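Local coordinates for putative exported protein (Bacteroides fragilis, PDB 4RAA) that is of unknown function but folds as a six-bladed beta-propeller of the YWTD superfamily and is probably exported from the cytoplasm, at residues V65-K68 / S69-V73; D151-L154 / S155-F159; A198-P201 / F202-T205; K294-Q297 / D298-V302. One frame throughout, in Å; residues are numbered along the deposited sequence.

Interaction 1: residues V65-K68 / S69-V73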
ATOM      1  N   VAL A  65     -16.964  15.824  -7.586  1.00 34.95           N
ATOM      2  CA  VAL A  65     -16.710  17.084  -6.882  1.00 36.54           C
ATOM      3  C   VAL A  65     -17.626  18.138  -7.498  1.00 38.10           C
ATOM      4  O   VAL A  65     -17.606  18.369  -8.713  1.00 38.98           O
ATOM      5  CB  VAL A  65     -15.247  17.557  -6.954  1.00 38.03           C
ATOM      6  CG1 VAL A  65     -15.055  18.840  -6.143  1.00 39.35           C
ATOM      7  CG2 VAL A  65     -14.316  16.469  -6.427  1.00 37.59           C
ATOM      8  N   PHE A  66     -18.458  18.722  -6.642  1.00 38.89           N
ATOM      9  CA  PHE A  66     -19.343  19.811  -6.981  1.00 40.77           C
ATOM     10  C   PHE A  66     -18.943  21.025  -6.148  1.00 43.83           C
ATOM     11  O   PHE A  66     -18.234  20.915  -5.140  1.00 43.48           O
ATOM     12  CB  PHE A  66     -20.796  19.443  -6.707  1.00 39.51           C
ATOM     13  CG  PHE A  66     -21.394  18.529  -7.730  1.00 38.90           C
ATOM     14  CD1 PHE A  66     -21.235  17.151  -7.634  1.00 37.61           C
ATOM     15  CD2 PHE A  66     -22.148  19.045  -8.788  1.00 40.22           C
ATOM     16  CE1 PHE A  66     -21.813  16.301  -8.573  1.00 37.30           C
ATOM     17  CE2 PHE A  66     -22.734  18.201  -9.730  1.00 39.87           C
ATOM     18  CZ  PHE A  66     -22.563  16.825  -9.624  1.00 38.82           C
ATOM     19  N   ASN A  67     -19.432  22.176  -6.585  1.00 48.03           N
ATOM     20  CA  ASN A  67     -19.174  23.468  -5.973  1.00 52.44           C
ATOM     21  C   ASN A  67     -20.327  23.805  -5.016  1.00 52.21           C
ATOM     22  O   ASN A  67     -21.409  23.220  -5.125  1.00 49.56           O
ATOM     23  CB  ASN A  67     -19.094  24.481  -7.123  1.00 58.34           C
ATOM     24  CG  ASN A  67     -18.565  25.833  -6.720  1.00 63.36           C
ATOM     25  OD1 ASN A  67     -18.320  26.133  -5.544  1.00 67.19           O
ATOM     26  ND2 ASN A  67     -18.390  26.673  -7.722  1.00 67.23           N
ATOM     27  N   LYS A  68     -20.093  24.749  -4.093  1.00 55.60           N
ATOM     28  CA  LYS A  68     -21.134  25.265  -3.165  1.00 56.76           C
ATOM     29  C   LYS A  68     -22.383  25.707  -3.929  1.00 52.28           C
ATOM     30  O   LYS A  68     -23.498  25.462  -3.489  1.00 50.76           O
ATOM     31  CB  LYS A  68     -20.625  26.466  -2.341  1.00 63.58           C
ATOM     32  CG  LYS A  68     -19.554  26.156  -1.301  1.00 67.53           C
ATOM     33  CD  LYS A  68     -20.092  25.416  -0.084  1.00 68.40           C
ATOM     34  CE  LYS A  68     -18.971  25.124   0.907  1.00 69.72           C
ATOM     35  NZ  LYS A  68     -19.434  24.482   2.168  1.00 66.70           N
ATOM     36  N   SER A  69     -22.166  26.336  -5.083  1.00 51.32           N
ATOM     37  CA  SER A  69     -23.233  26.794  -5.972  1.00 51.57           C
ATOM     38  C   SER A  69     -23.930  25.692  -6.798  1.00 50.62           C
ATOM     39  O   SER A  69     -24.900  25.993  -7.500  1.00 51.81           O
ATOM     40  CB  SER A  69     -22.654  27.833  -6.929  1.00 53.54           C
ATOM     41  OG  SER A  69     -21.602  27.247  -7.672  1.00 54.76           O
ATOM     42  N   GLY A  70     -23.450  24.442  -6.723  1.00 48.72           N
ATOM     43  CA  GLY A  70     -24.011  23.302  -7.462  1.00 46.68           C
ATOM     44  C   GLY A  70     -23.345  22.980  -8.795  1.00 46.46           C
ATOM     45  O   GLY A  70     -23.789  22.065  -9.492  1.00 45.16           O
ATOM     46  N   ALA A  71     -22.292  23.720  -9.152  1.00 46.85           N
ATOM     47  CA  ALA A  71     -21.562  23.513 -10.405  1.00 46.47           C
ATOM     48  C   ALA A  71     -20.653  22.312 -10.279  1.00 44.70           C
ATOM     49  O   ALA A  71     -20.090  22.082  -9.215  1.00 43.77           O
ATOM     50  CB  ALA A  71     -20.724  24.736 -10.749  1.00 48.55           C
ATOM     51  N   PHE A  72     -20.502  21.563 -11.367  1.00 44.03           N
ATOM     52  CA  PHE A  72     -19.621  20.409 -11.398  1.00 43.06           C
ATOM     53  C   PHE A  72     -18.186  20.905 -11.588  1.00 45.30           C
ATOM     54  O   PHE A  72     -17.926  21.694 -12.501  1.00 47.26           O
ATOM     55  CB  PHE A  72     -20.020  19.460 -12.530  1.00 42.72           C
ATOM     56  CG  PHE A  72     -19.119  18.258 -12.668  1.00 41.62           C
ATOM     57  CD1 PHE A  72     -18.962  17.363 -11.607  1.00 39.97           C
ATOM     58  CD2 PHE A  72     -18.450  17.996 -13.866  1.00 42.32           C
ATOM     59  CE1 PHE A  72     -18.137  16.249 -11.723  1.00 39.14           C
ATOM     60  CE2 PHE A  72     -17.631  16.880 -13.989  1.00 41.60           C
ATOM     61  CZ  PHE A  72     -17.475  16.005 -12.916  1.00 39.98           C
ATOM     62  N   VAL A  73     -17.272  20.436 -10.734  1.00 45.85           N
ATOM     63  CA  VAL A  73     -15.853  20.817 -10.781  1.00 47.88           C
ATOM     64  C   VAL A  73     -15.073  19.749 -11.530  1.00 47.98           C
ATOM     65  O   VAL A  73     -14.405  20.063 -12.508  1.00 51.15           O
ATOM     66  CB  VAL A  73     -15.227  21.004  -9.369  1.00 48.24           C
ATOM     67  CG1 VAL A  73     -13.735  21.368  -9.457  1.00 49.45           C
ATOM     68  CG2 VAL A  73     -15.991  22.065  -8.581  1.00 48.76           C
TER

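Interaction 2: residues D151-L154 / S155-F159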
ATOM      1  N   ASP A 151     -13.600 -17.431  11.445  1.00 71.92           N
ATOM      2  CA  ASP A 151     -12.686 -17.832  12.545  1.00 75.16           C
ATOM      3  C   ASP A 151     -11.904 -16.659  13.151  1.00 69.75           C
ATOM      4  O   ASP A 151     -11.781 -16.573  14.373  1.00 67.79           O
ATOM      5  CB  ASP A 151     -11.669 -18.892  12.056  1.00 79.75           C
ATOM      6  CG  ASP A 151     -12.306 -20.251  11.782  1.00 81.99           C
ATOM      7  OD1 ASP A 151     -12.709 -20.933  12.750  1.00 82.73           O
ATOM      8  OD2 ASP A 151     -12.362 -20.659  10.603  1.00 82.83           O
ATOM      9  N   SER A 152     -11.355 -15.814  12.268  1.00 65.34           N
ATOM     10  CA  SER A 152     -10.575 -14.588  12.573  1.00 61.88           C
ATOM     11  C   SER A 152     -10.945 -13.819  13.865  1.00 60.03           C
ATOM     12  O   SER A 152     -12.129 -13.689  14.167  1.00 61.41           O
ATOM     13  CB  SER A 152     -10.699 -13.655  11.347  1.00 60.06           C
ATOM     14  OG  SER A 152     -10.255 -12.337  11.591  1.00 62.94           O
ATOM     15  N   LYS A 153      -9.942 -13.323  14.611  1.00 57.38           N
ATOM     16  CA  LYS A 153     -10.184 -12.529  15.856  1.00 57.03           C
ATOM     17  C   LYS A 153     -10.980 -11.267  15.561  1.00 54.50           C
ATOM     18  O   LYS A 153     -11.818 -10.852  16.363  1.00 55.27           O
ATOM     19  CB  LYS A 153      -8.881 -12.126  16.581  1.00 58.20           C
ATOM     20  CG  LYS A 153      -9.116 -11.358  17.893  1.00 60.52           C
ATOM     21  CD  LYS A 153      -7.856 -11.103  18.717  1.00 64.08           C
ATOM     22  CE  LYS A 153      -8.190 -10.304  19.980  1.00 64.10           C
ATOM     23  NZ  LYS A 153      -7.013 -10.011  20.854  1.00 64.65           N
ATOM     24  N   LEU A 154     -10.694 -10.662  14.413  1.00 53.30           N
ATOM     25  CA  LEU A 154     -11.406  -9.474  13.943  1.00 53.00           C
ATOM     26  C   LEU A 154     -12.923  -9.697  13.760  1.00 49.98           C
ATOM     27  O   LEU A 154     -13.699  -8.741  13.847  1.00 47.96           O
ATOM     28  CB  LEU A 154     -10.767  -8.975  12.639  1.00 53.77           C
ATOM     29  CG  LEU A 154     -11.279  -7.682  12.013  1.00 54.16           C
ATOM     30  CD1 LEU A 154     -11.190  -6.510  12.974  1.00 53.95           C
ATOM     31  CD2 LEU A 154     -10.492  -7.389  10.758  1.00 55.74           C
ATOM     32  N   SER A 155     -13.331 -10.947  13.509  1.00 50.08           N
ATOM     33  CA  SER A 155     -14.750 -11.325  13.390  1.00 48.05           C
ATOM     34  C   SER A 155     -15.550 -11.198  14.693  1.00 47.74           C
ATOM     35  O   SER A 155     -16.769 -11.198  14.634  1.00 46.59           O
ATOM     36  CB  SER A 155     -14.892 -12.770  12.900  1.00 49.53           C
ATOM     37  OG  SER A 155     -14.055 -13.026  11.787  1.00 51.28           O
ATOM     38  N   ASP A 156     -14.869 -11.154  15.851  1.00 48.64           N
ATOM     39  CA  ASP A 156     -15.499 -11.001  17.185  1.00 48.57           C
ATOM     40  C   ASP A 156     -15.619  -9.546  17.681  1.00 46.51           C
ATOM     41  O   ASP A 156     -15.942  -9.312  18.856  1.00 46.79           O
ATOM     42  CB  ASP A 156     -14.729 -11.830  18.234  1.00 50.79           C
ATOM     43  CG  ASP A 156     -14.743 -13.325  17.947  1.00 52.95           C
ATOM     44  OD1 ASP A 156     -15.734 -13.842  17.378  1.00 53.63           O
ATOM     45  OD2 ASP A 156     -13.760 -13.993  18.332  1.00 53.95           O
ATOM     46  N   PHE A 157     -15.355  -8.576  16.804  1.00 44.42           N
ATOM     47  CA  PHE A 157     -15.472  -7.153  17.130  1.00 42.63           C
ATOM     48  C   PHE A 157     -16.193  -6.410  16.015  1.00 40.87           C
ATOM     49  O   PHE A 157     -16.219  -6.873  14.866  1.00 41.10           O
ATOM     50  CB  PHE A 157     -14.096  -6.542  17.359  1.00 42.27           C
ATOM     51  CG  PHE A 157     -13.411  -7.034  18.595  1.00 44.06           C
ATOM     52  CD1 PHE A 157     -12.595  -8.170  18.558  1.00 46.11           C
ATOM     53  CD2 PHE A 157     -13.546  -6.348  19.804  1.00 44.90           C
ATOM     54  CE1 PHE A 157     -11.935  -8.618  19.711  1.00 47.59           C
ATOM     55  CE2 PHE A 157     -12.890  -6.793  20.963  1.00 47.27           C
ATOM     56  CZ  PHE A 157     -12.083  -7.929  20.916  1.00 47.65           C
ATOM     57  N   TYR A 158     -16.783  -5.267  16.364  1.00 39.03           N
ATOM     58  CA  TYR A 158     -17.482  -4.416  15.384  1.00 36.64           C
ATOM     59  C   TYR A 158     -16.521  -3.491  14.620  1.00 36.34           C
ATOM     60  O   TYR A 158     -16.685  -3.311  13.409  1.00 35.35           O
ATOM     61  CB  TYR A 158     -18.607  -3.604  16.040  1.00 35.50           C
ATOM     62  CG  TYR A 158     -19.914  -4.350  16.194  1.00 35.64           C
ATOM     63  CD1 TYR A 158     -20.689  -4.648  15.079  1.00 35.04           C
ATOM     64  CD2 TYR A 158     -20.412  -4.704  17.452  1.00 36.89           C
ATOM     65  CE1 TYR A 158     -21.896  -5.319  15.198  1.00 36.06           C
ATOM     66  CE2 TYR A 158     -21.635  -5.363  17.586  1.00 37.45           C
ATOM     67  CZ  TYR A 158     -22.371  -5.672  16.454  1.00 37.26           C
ATOM     68  OH  TYR A 158     -23.578  -6.330  16.556  1.00 38.21           O
ATOM     69  N   PHE A 159     -15.536  -2.919  15.327  1.00 37.06           N
ATOM     70  CA  PHE A 159     -14.536  -1.986  14.753  1.00 35.98           C
ATOM     71  C   PHE A 159     -13.118  -2.355  15.163  1.00 37.21           C
ATOM     72  O   PHE A 159     -12.912  -3.148  16.081  1.00 39.13           O
ATOM     73  CB  PHE A 159     -14.796  -0.550  15.221  1.00 34.64           C
ATOM     74  CG  PHE A 159     -16.213  -0.098  15.026  1.00 33.16           C
ATOM     75  CD1 PHE A 159     -16.613   0.498  13.833  1.00 31.92           C
ATOM     76  CD2 PHE A 159     -17.158  -0.270  16.044  1.00 32.99           C
ATOM     77  CE1 PHE A 159     -17.927   0.905  13.653  1.00 31.04           C
ATOM     78  CE2 PHE A 159     -18.469   0.141  15.876  1.00 32.04           C
ATOM     79  CZ  PHE A 159     -18.853   0.722  14.677  1.00 31.49           C
TER

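Interaction 3: residues A198-P201 / F202-T205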
ATOM      1  N   ALA A 198     -19.040   6.203  16.745  1.00 30.21           N
ATOM      2  CA  ALA A 198     -19.440   4.957  16.072  1.00 30.14           C
ATOM      3  C   ALA A 198     -20.647   4.303  16.746  1.00 31.04           C
ATOM      4  O   ALA A 198     -20.935   4.592  17.914  1.00 32.37           O
ATOM      5  CB  ALA A 198     -18.261   3.989  16.014  1.00 30.06           C
ATOM      6  N   TYR A 199     -21.351   3.443  16.002  1.00 30.90           N
ATOM      7  CA  TYR A 199     -22.534   2.734  16.521  1.00 31.95           C
ATOM      8  C   TYR A 199     -22.892   1.477  15.731  1.00 32.78           C
ATOM      9  O   TYR A 199     -22.520   1.347  14.560  1.00 32.74           O
ATOM     10  CB  TYR A 199     -23.741   3.674  16.591  1.00 32.04           C
ATOM     11  CG  TYR A 199     -24.176   4.251  15.267  1.00 31.31           C
ATOM     12  CD1 TYR A 199     -23.610   5.424  14.767  1.00 30.73           C
ATOM     13  CD2 TYR A 199     -25.176   3.629  14.510  1.00 32.11           C
ATOM     14  CE1 TYR A 199     -24.020   5.953  13.543  1.00 30.78           C
ATOM     15  CE2 TYR A 199     -25.594   4.145  13.284  1.00 31.28           C
ATOM     16  CZ  TYR A 199     -25.018   5.307  12.807  1.00 30.67           C
ATOM     17  OH  TYR A 199     -25.444   5.803  11.606  1.00 30.26           O
ATOM     18  N   THR A 200     -23.650   0.586  16.378  1.00 34.60           N
ATOM     19  CA  THR A 200     -24.031  -0.721  15.823  1.00 34.86           C
ATOM     20  C   THR A 200     -25.547  -0.871  15.697  1.00 36.20           C
ATOM     21  O   THR A 200     -26.292  -0.148  16.366  1.00 37.19           O
ATOM     22  CB  THR A 200     -23.484  -1.859  16.698  1.00 35.62           C
ATOM     23  OG1 THR A 200     -24.087  -1.811  17.989  1.00 36.35           O
ATOM     24  CG2 THR A 200     -21.969  -1.757  16.838  1.00 35.35           C
ATOM     25  N   PRO A 201     -26.012  -1.825  14.858  1.00 37.10           N
ATOM     26  CA  PRO A 201     -27.468  -1.941  14.693  1.00 37.50           C
ATOM     27  C   PRO A 201     -28.272  -2.465  15.875  1.00 38.59           C
ATOM     28  O   PRO A 201     -29.483  -2.236  15.869  1.00 40.65           O
ATOM     29  CB  PRO A 201     -27.629  -2.889  13.487  1.00 37.72           C
ATOM     30  CG  PRO A 201     -26.254  -3.155  12.971  1.00 37.43           C
ATOM     31  CD  PRO A 201     -25.304  -2.864  14.084  1.00 36.97           C
ATOM     32  N   PHE A 202     -27.635  -3.126  16.856  1.00 38.23           N
ATOM     33  CA  PHE A 202     -28.352  -3.753  17.998  1.00 38.55           C
ATOM     34  C   PHE A 202     -27.925  -3.203  19.359  1.00 37.76           C
ATOM     35  O   PHE A 202     -27.897  -3.930  20.359  1.00 38.75           O
ATOM     36  CB  PHE A 202     -28.191  -5.284  17.948  1.00 39.57           C
ATOM     37  CG  PHE A 202     -28.363  -5.858  16.568  1.00 39.42           C
ATOM     38  CD1 PHE A 202     -29.546  -5.661  15.871  1.00 39.85           C
ATOM     39  CD2 PHE A 202     -27.340  -6.581  15.953  1.00 39.40           C
ATOM     40  CE1 PHE A 202     -29.714  -6.170  14.583  1.00 40.11           C
ATOM     41  CE2 PHE A 202     -27.501  -7.095  14.670  1.00 39.12           C
ATOM     42  CZ  PHE A 202     -28.690  -6.890  13.983  1.00 39.43           C
ATOM     43  N   ASP A 203     -27.642  -1.904  19.389  1.00 36.18           N
ATOM     44  CA  ASP A 203     -27.222  -1.196  20.607  1.00 36.07           C
ATOM     45  C   ASP A 203     -27.494   0.300  20.399  1.00 34.65           C
ATOM     46  O   ASP A 203     -26.714   0.985  19.728  1.00 33.60           O
ATOM     47  CB  ASP A 203     -25.732  -1.483  20.894  1.00 35.71           C
ATOM     48  CG  ASP A 203     -25.187  -0.758  22.122  1.00 35.65           C
ATOM     49  OD1 ASP A 203     -25.941  -0.118  22.877  1.00 35.50           O
ATOM     50  OD2 ASP A 203     -23.961  -0.831  22.319  1.00 35.82           O
ATOM     51  N   LEU A 204     -28.586   0.796  20.985  1.00 34.59           N
ATOM     52  CA  LEU A 204     -28.987   2.206  20.860  1.00 33.83           C
ATOM     53  C   LEU A 204     -28.087   3.101  21.701  1.00 34.06           C
ATOM     54  O   LEU A 204     -28.519   3.704  22.687  1.00 34.86           O
ATOM     55  CB  LEU A 204     -30.458   2.392  21.246  1.00 34.28           C
ATOM     56  CG  LEU A 204     -31.464   1.713  20.327  1.00 34.40           C
ATOM     57  CD1 LEU A 204     -32.857   1.769  20.949  1.00 35.45           C
ATOM     58  CD2 LEU A 204     -31.449   2.331  18.927  1.00 33.22           C
ATOM     59  N   THR A 205     -26.826   3.176  21.278  1.00 33.43           N
ATOM     60  CA  THR A 205     -25.786   3.936  21.956  1.00 33.32           C
ATOM     61  C   THR A 205     -24.763   4.396  20.924  1.00 32.13           C
ATOM     62  O   THR A 205     -24.382   3.621  20.046  1.00 31.70           O
ATOM     63  CB  THR A 205     -25.064   3.094  23.036  1.00 34.33           C
ATOM     64  OG1 THR A 205     -26.017   2.524  23.942  1.00 35.39           O
ATOM     65  CG2 THR A 205     -24.067   3.950  23.839  1.00 34.60           C
TER
HETATM   66  O   HOH W   1     -24.006   0.964  19.078  1.00 30.88           O

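Interaction 4: residues K294-Q297 / D298-V302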
ATOM      1  N   LYS A 294     -43.832  10.081   6.193  1.00 40.89           N
ATOM      2  CA  LYS A 294     -45.033  10.488   5.415  1.00 44.21           C
ATOM      3  C   LYS A 294     -45.599  11.846   5.881  1.00 43.52           C
ATOM      4  O   LYS A 294     -46.024  12.660   5.057  1.00 43.66           O
ATOM      5  CB  LYS A 294     -46.160   9.426   5.433  1.00 47.02           C
ATOM      6  CG  LYS A 294     -46.077   8.358   4.348  1.00 48.26           C
ATOM      7  CD  LYS A 294     -44.910   7.396   4.516  1.00 48.55           C
ATOM      8  CE  LYS A 294     -44.808   6.426   3.340  1.00 49.59           C
ATOM      9  NZ  LYS A 294     -46.045   5.619   3.143  1.00 51.07           N
ATOM     10  N   ILE A 295     -45.592  12.063   7.193  1.00 42.65           N
ATOM     11  CA  ILE A 295     -46.066  13.311   7.800  1.00 43.05           C
ATOM     12  C   ILE A 295     -44.986  14.395   7.639  1.00 41.63           C
ATOM     13  O   ILE A 295     -45.309  15.504   7.221  1.00 41.49           O
ATOM     14  CB  ILE A 295     -46.515  13.101   9.282  1.00 44.52           C
ATOM     15  CG1 ILE A 295     -47.890  12.387   9.352  1.00 46.16           C
ATOM     16  CG2 ILE A 295     -46.623  14.427  10.045  1.00 45.58           C
ATOM     17  CD1 ILE A 295     -47.941  10.962   8.828  1.00 46.41           C
ATOM     18  N   PHE A 296     -43.731  14.054   7.971  1.00 39.93           N
ATOM     19  CA  PHE A 296     -42.558  14.963   7.904  1.00 38.55           C
ATOM     20  C   PHE A 296     -42.389  15.671   6.556  1.00 39.02           C
ATOM     21  O   PHE A 296     -42.242  16.885   6.509  1.00 39.72           O
ATOM     22  CB  PHE A 296     -41.272  14.176   8.231  1.00 36.84           C
ATOM     23  CG  PHE A 296     -40.043  15.026   8.456  1.00 35.34           C
ATOM     24  CD1 PHE A 296     -39.875  15.730   9.643  1.00 35.51           C
ATOM     25  CD2 PHE A 296     -39.016  15.066   7.513  1.00 34.46           C
ATOM     26  CE1 PHE A 296     -38.729  16.496   9.866  1.00 34.90           C
ATOM     27  CE2 PHE A 296     -37.864  15.820   7.732  1.00 33.71           C
ATOM     28  CZ  PHE A 296     -37.723  16.539   8.909  1.00 34.09           C
ATOM     29  N   GLN A 297     -42.425  14.903   5.473  1.00 39.82           N
ATOM     30  CA  GLN A 297     -42.253  15.452   4.109  1.00 40.93           C
ATOM     31  C   GLN A 297     -43.414  16.359   3.634  1.00 43.09           C
ATOM     32  O   GLN A 297     -43.173  17.325   2.904  1.00 44.90           O
ATOM     33  CB  GLN A 297     -41.978  14.329   3.105  1.00 40.28           C
ATOM     34  CG  GLN A 297     -43.177  13.454   2.789  1.00 40.96           C
ATOM     35  CD  GLN A 297     -42.825  12.113   2.180  1.00 40.18           C
ATOM     36  OE1 GLN A 297     -41.659  11.816   1.886  1.00 39.27           O
ATOM     37  NE2 GLN A 297     -43.843  11.280   2.001  1.00 40.46           N
ATOM     38  N   ASP A 298     -44.652  16.031   4.025  1.00 43.77           N
ATOM     39  CA  ASP A 298     -45.829  16.879   3.729  1.00 45.10           C
ATOM     40  C   ASP A 298     -45.818  18.185   4.562  1.00 46.17           C
ATOM     41  O   ASP A 298     -46.194  19.239   4.048  1.00 48.13           O
ATOM     42  CB  ASP A 298     -47.158  16.099   3.860  1.00 45.20           C
ATOM     43  CG  ASP A 298     -47.410  15.124   2.683  1.00 45.03           C
ATOM     44  OD1 ASP A 298     -46.541  14.941   1.796  1.00 43.31           O
ATOM     45  OD2 ASP A 298     -48.512  14.538   2.637  1.00 46.05           O
ATOM     46  N   GLN A 299     -45.366  18.121   5.817  1.00 46.10           N
ATOM     47  CA  GLN A 299     -45.237  19.318   6.682  1.00 46.56           C
ATOM     48  C   GLN A 299     -44.209  20.335   6.171  1.00 46.53           C
ATOM     49  O   GLN A 299     -44.426  21.534   6.306  1.00 48.81           O
ATOM     50  CB  GLN A 299     -44.904  18.940   8.132  1.00 45.98           C
ATOM     51  CG  GLN A 299     -46.088  18.404   8.929  1.00 46.70           C
ATOM     52  CD  GLN A 299     -45.768  18.130  10.397  1.00 46.38           C
ATOM     53  OE1 GLN A 299     -44.635  18.316  10.860  1.00 46.41           O
ATOM     54  NE2 GLN A 299     -46.772  17.689  11.140  1.00 46.77           N
ATOM     55  N   LEU A 300     -43.098  19.862   5.611  1.00 45.30           N
ATOM     56  CA  LEU A 300     -42.068  20.748   5.017  1.00 45.58           C
ATOM     57  C   LEU A 300     -42.328  21.113   3.542  1.00 46.59           C
ATOM     58  O   LEU A 300     -41.574  21.908   2.976  1.00 46.27           O
ATOM     59  CB  LEU A 300     -40.677  20.112   5.140  1.00 44.17           C
ATOM     60  CG  LEU A 300     -40.215  19.734   6.548  1.00 42.96           C
ATOM     61  CD1 LEU A 300     -38.887  19.005   6.470  1.00 41.57           C
ATOM     62  CD2 LEU A 300     -40.111  20.965   7.433  1.00 44.14           C
ATOM     63  N   LYS A 301     -43.377  20.536   2.938  1.00 48.28           N
ATOM     64  CA  LYS A 301     -43.787  20.789   1.544  1.00 49.85           C
ATOM     65  C   LYS A 301     -42.691  20.416   0.535  1.00 47.77           C
ATOM     66  O   LYS A 301     -42.299  21.244  -0.301  1.00 47.82           O
ATOM     67  CB  LYS A 301     -44.284  22.242   1.358  1.00 52.74           C
ATOM     68  CG  LYS A 301     -45.536  22.596   2.151  1.00 54.35           C
ATOM     69  CD  LYS A 301     -46.015  24.002   1.804  1.00 57.87           C
ATOM     70  CE  LYS A 301     -47.438  24.269   2.276  1.00 60.31           C
ATOM     71  NZ  LYS A 301     -47.565  24.224   3.758  1.00 59.95           N
ATOM     72  N   VAL A 302     -42.212  19.165   0.634  1.00 45.89           N
ATOM     73  CA  VAL A 302     -41.146  18.605  -0.248  1.00 43.83           C
ATOM     74  C   VAL A 302     -41.489  17.271  -0.960  1.00 42.97           C
ATOM     75  O   VAL A 302     -40.584  16.599  -1.465  1.00 41.39           O
ATOM     76  CB  VAL A 302     -39.784  18.492   0.499  1.00 42.07           C
ATOM     77  CG1 VAL A 302     -39.396  19.835   1.105  1.00 42.45           C
ATOM     78  CG2 VAL A 302     -39.811  17.414   1.578  1.00 41.02           C
TER

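Interaction 1: residues V65-K68 / S69-V73
F72 turns the edge of its ring toward one face of F66, with CD1 of F72 4.1 Å from CZ of F66 and offset toward the rim. The stack is edge-to-face, its planes 61° apart, and closes a propeller hairpin between strands 62-67 and 72-79. F66 and F72 form a non-hydrogen-bonded antiparallel pair, so both rings rise from the same face of the sheet. F72 holds its CG opposite the backbone N (chi1 178°), whereas CG of F66 lies beside its own N (chi1 -76°), and the two side chains cross at a slant.

The turn from N67 to G70 is type I with a G1 bulge, the classic 3:5 hairpin. G70 N donates to N67 O at 2.9 Å, and N67 N donates to A71 O at 2.7 Å. G70 takes positive phi, where a CB would press on the preceding carbonyl, which is why glycine suits the place. K68 points away from the hairpin and its ammonium forms a salt bridge with E48. Beyond the bulge, V73 N bonds to V65 O at 2.9 Å, and the two beta-branched residues, well suited to strands, meet where V65 CG1 lies 3.9 Å from V73 CB.

Interaction 2: residues D151-L154 / S155-F159
K153 and F157 are brought together by a chi1 of -178°, which sends the lysine chain off opposite its own backbone N, and by a chi1 of -68° in F157, which lays CG beside the N instead. With the lysine fully extended, its CE comes to 4.1 Å from CE1 of the ring, an oblique aliphatic-aromatic crossing that leaves the ammonium beyond it. Between them the chain winds through a short 3-10 turn, residues 153-156, on the way into strand 157-162 of a propeller blade.

The turn is wound by backbone bonds spanning three residues. S155 N donates to S152 O and D156 N to K153 O, each at 3.1 Å, and both donors stand well above the plane of the carbonyl they meet. A third bond, F157 N to L154 O at 3.4 Å, is weak and marks where the coil opens into the strand.

Small serines suit the tight start of the turn. At chi1 -47° S155 swings OG back over S152, 3.4 Å from its CB, while S152 OG takes a weak bond from L154 N. Among partners outside the turn, S152 OG is hydrogen-bonded to E148 and D156 OD1 forms a salt bridge with K178. L154, a buried leucine, packs on F129 and Y171, and the ring of F157 also meets that of Y171. At the edge of F157, close to the ring plane, K153 O approaches CD1 to 3.6 Å.

Interaction 3: residues A198-P201 / F202-T205
P201 and F202 form the compact end of this hairpin between strands 195-200 and 203-210. CB of the proline sits 4.0 Å from the centroid of the F202 ring and only 9° off its normal, a CH-pi contact made almost squarely over the face. Proline suits the second place of the type I turn from T200 to D203 because its ring already fixes phi near the value required. Next to it, T200 takes a chi1 of 64°, setting OG1 between N and the carbonyl carbon and bringing it to 3.4 Å from CB of D203. F202 also packs on Y158 and T183.

Further from the turn the hairpin is looser, and a water occupies the gap between its arms. T200 N donates to this water at 2.7 Å, and the water donates to D203 O at 2.8 Å and to T205 O at 2.9 Å. The second arm is kinked here by an inverse gamma turn centred on L204, with T205 N bonded to D203 O at 2.7 Å; the side chain of L204 touches F220 and I254.

T205 OG1 gives its proton to D203 OD1 at 2.8 Å, arriving on the syn side but 33° out of the carboxylate plane. The other oxygen, OD2, bonds to the hydroxyl of Y207. With both oxygens engaged by hydroxyls, D203 is probably ionised.

Interaction 4: residues K294-Q297 / D298-V302
F296 carries L300 on one face of its ring: CD1 of the leucine stands 3.5 Å above the plane, displaced toward the rim at CE2 and CZ, in a CH-pi contact 26° off the ring normal. The pair is spaced four residues apart along helix 293-299, so one helical turn brings the leucine over the ring. At the same spacing, the amide of Q299 crosses I295, with NE2 3.4 Å from CG2; its OE1 instead accepts from A21 N. The amide of Q297 and the carboxylate of D298 run alongside each other, their planes 34° apart, and D298 OD1 bonds to the hydroxyl of Y334.

Helical bonds hold these groups in step, Q299 N to I295 O at 3.0 Å and L300 N to F296 O at 3.2 Å. The helix then ends in a Schellman motif. K301 adopts positive phi (60°), V302 N reaches back to Q297 O at 3.1 Å, and K301 N makes a weak bond to D298 O. As is usual for this cap, an apolar residue follows the turn: CG2 of V302 rests 4.1 Å from CB of Q297.

F296, L300 and V302 are apolar, as suits their buried positions. F296 packs on I278 and L280 of strand 275-282 and, with L300, on A21 of helix 21-24 and L25 of strand 25-31, while V302 touches F29 of that same strand.

In the fold
The four contacts follow one another along the chain and are spread round the propeller. Interactions 2 and 3 alone touch: Y158 CG lies 3.4 Å from T200 CG2 and F159 CZ 3.6 Å from A198 CB, so the strand leaving the 3-10 turn packs on the hairpin of the next sheet; the centres of interactions 2 and 3 are about 16 Å apart. Interaction 1 lies across the centre of the chain from both, about 40 Å from interaction 2 and 34 Å from interaction 3, centre to centre. Interaction 4, the helix end, is about 27 Å from interaction 1 and 28 Å from interaction 3 between centres. With the function unknown, none of the four can be tied to an active site.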